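Local coordinates for hypothetical sugar ABC-transporter sugar binding protein (Arthrobacter globiformis, PDB 7BVT) that binds cyclic alpha-maltosyl-1,6-maltose and probably delivers it to a sugar ABC transporter for uptake, at residues V266-A280 with E352-Q364. Sequence-based numbering, arbitrary orientation.
Sequences VGIWAADPPFEFGTA and ESTEPRLLPYVEQ
With CG anti to its carbonyl carbon (chi1 -72°) and the chain bent at chi3 (-65°), R357 lays its guanidinium on the F277 ring in a stacked cation-pi contact. In this solute-binding protein fold, the pair ties strand 277-280, which pairs antiparallel with strand 140-147, to segment 352-364; helix 264-271 joins through V266 and a water on A270. The planes lie 7° apart, with R357 CZ 3.7 Å from the F277 ring centroid; W269 CE3 lies above the opposite face, toward its rim. In its own guanidinium plane, R357 NH1 donates to F277 O (2.9 Å), while NH2 reaches A270 O through the water. A leucine in place of R357 would probably leave F277 O without this donor and the F277 face without its flat cationic partner, and would break the water link to A270 O. Farther along the strand, T279 OG1 donates to a lone pair of R357 O, in the carbonyl plane (2.7 Å), and the P360 ring packs on the A280 backbone. V266 fills the apolar side: its CB meets L358 CD1 (4.0 Å), and Y361, whose hydroxyl bonds E261 O, is touched at CE2 by V266 CG2, 3.5 Å away.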
# COMPACT_ATOMS: atom_id res chain seq x y z
N VAL A 266 13.14 -1.59 0.55
CA VAL A 266 14.37 -0.76 0.69
C VAL A 266 15.03 -1.18 2.00
O VAL A 266 16.28 -1.32 2.03
CB VAL A 266 14.08 0.74 0.66
CG1 VAL A 266 15.35 1.56 0.98
CG2 VAL A 266 13.49 1.14 -0.67
N GLY A 267 14.23 -1.35 3.04
CA GLY A 267 14.71 -1.69 4.39
C GLY A 267 15.26 -3.09 4.42
O GLY A 267 16.37 -3.28 4.95
N ILE A 268 14.50 -4.06 3.93
CA ILE A 268 14.92 -5.49 3.87
C ILE A 268 16.25 -5.59 3.13
O ILE A 268 17.19 -6.19 3.67
CB ILE A 268 13.80 -6.34 3.24
CG1 ILE A 268 12.56 -6.34 4.14
CG2 ILE A 268 14.31 -7.74 2.95
CD1 ILE A 268 11.31 -6.66 3.41
N TRP A 269 16.39 -4.93 1.98
CA TRP A 269 17.62 -5.03 1.15
C TRP A 269 18.75 -4.07 1.56
O TRP A 269 19.92 -4.41 1.28
CB TRP A 269 17.26 -4.82 -0.32
CG TRP A 269 16.63 -6.04 -0.91
CD1 TRP A 269 16.31 -7.21 -0.29
CD2 TRP A 269 16.17 -6.17 -2.26
NE1 TRP A 269 15.72 -8.08 -1.17
CE2 TRP A 269 15.62 -7.46 -2.39
CE3 TRP A 269 16.21 -5.31 -3.36
CZ2 TRP A 269 15.10 -7.92 -3.59
CZ3 TRP A 269 15.69 -5.77 -4.55
CH2 TRP A 269 15.15 -7.05 -4.65
N ALA A 270 18.47 -2.88 2.09
CA ALA A 270 19.56 -1.90 2.34
C ALA A 270 20.52 -2.53 3.36
O ALA A 270 21.71 -2.20 3.32
CB ALA A 270 19.04 -0.54 2.77
N ALA A 271 20.04 -3.52 4.12
CA ALA A 271 20.80 -4.30 5.13
C ALA A 271 21.65 -5.36 4.44
O ALA A 271 22.90 -5.25 4.48
CB ALA A 271 19.84 -4.94 6.11
N ASP A 272 21.02 -6.38 3.86
CA ASP A 272 21.74 -7.49 3.18
C ASP A 272 21.31 -7.57 1.72
O ASP A 272 20.49 -8.40 1.35
CB ASP A 272 21.51 -8.82 3.89
CG ASP A 272 22.39 -9.89 3.28
OD1 ASP A 272 23.59 -9.62 3.12
OD2 ASP A 272 21.85 -10.93 2.92
N PRO A 273 21.85 -6.72 0.84
CA PRO A 273 21.34 -6.61 -0.52
C PRO A 273 21.72 -7.80 -1.39
O PRO A 273 22.87 -8.23 -1.37
CB PRO A 273 22.00 -5.33 -1.03
CG PRO A 273 23.30 -5.25 -0.26
CD PRO A 273 22.96 -5.80 1.11
N PRO A 274 20.80 -8.32 -2.23
CA PRO A 274 21.12 -9.47 -3.08
C PRO A 274 21.90 -9.02 -4.31
O PRO A 274 22.40 -9.88 -5.02
CB PRO A 274 19.73 -10.03 -3.41
CG PRO A 274 18.86 -8.77 -3.50
CD PRO A 274 19.42 -7.84 -2.43
N PHE A 275 21.97 -7.71 -4.55
CA PHE A 275 22.68 -7.02 -5.66
C PHE A 275 22.56 -5.50 -5.44
O PHE A 275 21.83 -5.14 -4.50
CB PHE A 275 22.17 -7.47 -7.04
CG PHE A 275 20.67 -7.39 -7.21
CD1 PHE A 275 20.05 -6.18 -7.48
CD2 PHE A 275 19.86 -8.49 -6.97
CE1 PHE A 275 18.67 -6.10 -7.59
CE2 PHE A 275 18.48 -8.40 -7.05
CZ PHE A 275 17.89 -7.20 -7.37
N GLU A 276 23.30 -4.70 -6.21
CA GLU A 276 23.31 -3.22 -6.19
C GLU A 276 21.99 -2.78 -6.83
O GLU A 276 21.85 -2.84 -8.04
CB GLU A 276 24.51 -2.60 -6.88
CG GLU A 276 24.53 -1.07 -6.90
CD GLU A 276 25.08 -0.36 -5.65
OE1 GLU A 276 25.61 -1.08 -4.76
OE2 GLU A 276 24.99 0.91 -5.58
N PHE A 277 21.05 -2.37 -5.99
CA PHE A 277 19.74 -1.89 -6.49
C PHE A 277 19.66 -0.38 -6.43
O PHE A 277 20.26 0.30 -5.55
CB PHE A 277 18.61 -2.56 -5.71
CG PHE A 277 18.42 -2.11 -4.29
CD1 PHE A 277 19.11 -2.73 -3.27
CD2 PHE A 277 17.52 -1.10 -3.98
CE1 PHE A 277 18.93 -2.33 -1.96
CE2 PHE A 277 17.35 -0.71 -2.67
CZ PHE A 277 18.06 -1.30 -1.66
N GLY A 278 18.83 0.16 -7.32
CA GLY A 278 18.41 1.55 -7.36
C GLY A 278 16.90 1.65 -7.21
O GLY A 278 16.21 0.60 -7.30
N THR A 279 16.43 2.84 -6.92
CA THR A 279 14.99 3.07 -6.75
C THR A 279 14.62 4.33 -7.51
O THR A 279 15.47 5.23 -7.77
CB THR A 279 14.61 3.16 -5.26
OG1 THR A 279 15.20 4.36 -4.77
CG2 THR A 279 15.02 1.94 -4.47
N ALA A 280 13.36 4.44 -7.89
CA ALA A 280 12.85 5.65 -8.53
C ALA A 280 11.33 5.71 -8.42
O ALA A 280 10.72 4.67 -8.09
CB ALA A 280 13.20 5.68 -10.00
N GLU A 352 18.20 11.14 3.45
CA GLU A 352 19.37 11.40 2.57
C GLU A 352 20.65 10.84 3.22
O GLU A 352 21.45 10.23 2.49
CB GLU A 352 19.47 12.89 2.25
CG GLU A 352 20.46 13.21 1.14
CD GLU A 352 20.47 12.27 -0.07
OE1 GLU A 352 19.38 12.02 -0.65
OE2 GLU A 352 21.56 11.78 -0.43
N SER A 353 20.81 10.97 4.53
CA SER A 353 22.02 10.56 5.28
C SER A 353 22.01 9.05 5.54
O SER A 353 23.08 8.46 5.55
CB SER A 353 22.18 11.35 6.58
OG SER A 353 21.44 10.72 7.63
N THR A 354 20.83 8.43 5.69
CA THR A 354 20.72 7.10 6.27
C THR A 354 20.18 6.11 5.25
O THR A 354 20.74 5.02 5.19
CB THR A 354 19.92 7.18 7.57
OG1 THR A 354 20.45 8.31 8.28
CG2 THR A 354 19.99 5.93 8.41
N GLU A 355 19.16 6.46 4.46
CA GLU A 355 18.40 5.46 3.67
C GLU A 355 18.02 6.14 2.37
O GLU A 355 16.86 6.30 2.06
CB GLU A 355 17.19 4.98 4.49
CG GLU A 355 16.55 3.66 4.05
CD GLU A 355 15.50 3.14 5.05
OE1 GLU A 355 15.34 3.79 6.14
OE2 GLU A 355 14.84 2.08 4.78
N PRO A 356 18.97 6.66 1.58
CA PRO A 356 18.66 7.58 0.49
C PRO A 356 17.75 6.95 -0.58
O PRO A 356 17.03 7.69 -1.24
CB PRO A 356 20.04 7.94 -0.09
CG PRO A 356 20.92 6.85 0.39
CD PRO A 356 20.41 6.41 1.75
N ARG A 357 17.79 5.63 -0.73
CA ARG A 357 16.95 4.95 -1.77
C ARG A 357 15.47 4.96 -1.32
O ARG A 357 14.61 4.65 -2.12
CB ARG A 357 17.48 3.57 -2.10
CG ARG A 357 18.78 3.71 -2.89
CD ARG A 357 19.46 2.40 -3.07
NE ARG A 357 19.92 1.85 -1.80
CZ ARG A 357 20.70 0.79 -1.72
NH1 ARG A 357 21.05 0.14 -2.81
NH2 ARG A 357 21.11 0.34 -0.54
N LEU A 358 15.18 5.34 -0.08
CA LEU A 358 13.76 5.49 0.33
C LEU A 358 13.22 6.82 -0.21
O LEU A 358 11.99 6.96 -0.28
CB LEU A 358 13.67 5.41 1.85
CG LEU A 358 12.28 5.11 2.40
CD1 LEU A 358 11.85 3.71 2.11
CD2 LEU A 358 12.24 5.36 3.90
N LEU A 359 14.05 7.77 -0.65
CA LEU A 359 13.54 9.13 -0.91
C LEU A 359 12.46 9.09 -1.99
O LEU A 359 11.45 9.77 -1.89
CB LEU A 359 14.68 10.10 -1.28
CG LEU A 359 14.23 11.54 -1.52
CD1 LEU A 359 13.60 12.12 -0.27
CD2 LEU A 359 15.37 12.46 -2.00
N PRO A 360 12.60 8.34 -3.11
CA PRO A 360 11.56 8.39 -4.14
C PRO A 360 10.22 7.95 -3.55
O PRO A 360 9.20 8.48 -3.96
CB PRO A 360 12.05 7.39 -5.18
CG PRO A 360 13.55 7.52 -5.05
CD PRO A 360 13.77 7.55 -3.54
N TYR A 361 10.24 6.98 -2.65
CA TYR A 361 9.00 6.45 -2.02
C TYR A 361 8.36 7.54 -1.17
O TYR A 361 7.13 7.73 -1.15
CB TYR A 361 9.33 5.21 -1.23
CG TYR A 361 9.69 4.00 -2.04
CD1 TYR A 361 8.72 3.11 -2.45
CD2 TYR A 361 11.02 3.70 -2.35
CE1 TYR A 361 9.01 1.97 -3.16
CE2 TYR A 361 11.33 2.55 -3.05
CZ TYR A 361 10.32 1.67 -3.44
OH TYR A 361 10.58 0.54 -4.13
N VAL A 362 9.20 8.30 -0.45
CA VAL A 362 8.70 9.40 0.40
C VAL A 362 8.03 10.45 -0.49
O VAL A 362 6.94 10.91 -0.17
CB VAL A 362 9.83 9.97 1.26
CG1 VAL A 362 9.32 11.20 2.01
CG2 VAL A 362 10.40 8.91 2.20
N GLU A 363 8.69 10.82 -1.59
CA GLU A 363 8.22 11.90 -2.48
C GLU A 363 6.91 11.44 -3.14
O GLU A 363 6.03 12.26 -3.33
CB GLU A 363 9.34 12.21 -3.47
CG GLU A 363 10.49 12.92 -2.77
CD GLU A 363 11.61 13.36 -3.70
OE1 GLU A 363 12.27 14.33 -3.38
OE2 GLU A 363 11.82 12.70 -4.72
N GLN A 364 6.72 10.13 -3.31
CA GLN A 364 5.50 9.63 -3.98
C GLN A 364 4.30 9.77 -3.06
O GLN A 364 3.19 9.55 -3.55
CB GLN A 364 5.62 8.15 -4.37
CG GLN A 364 6.50 7.96 -5.60
CD GLN A 364 6.46 6.54 -6.13
OE1 GLN A 364 6.42 6.36 -7.36
NE2 GLN A 364 6.49 5.53 -5.25
O HOH W 1 22.22 -2.42 0.29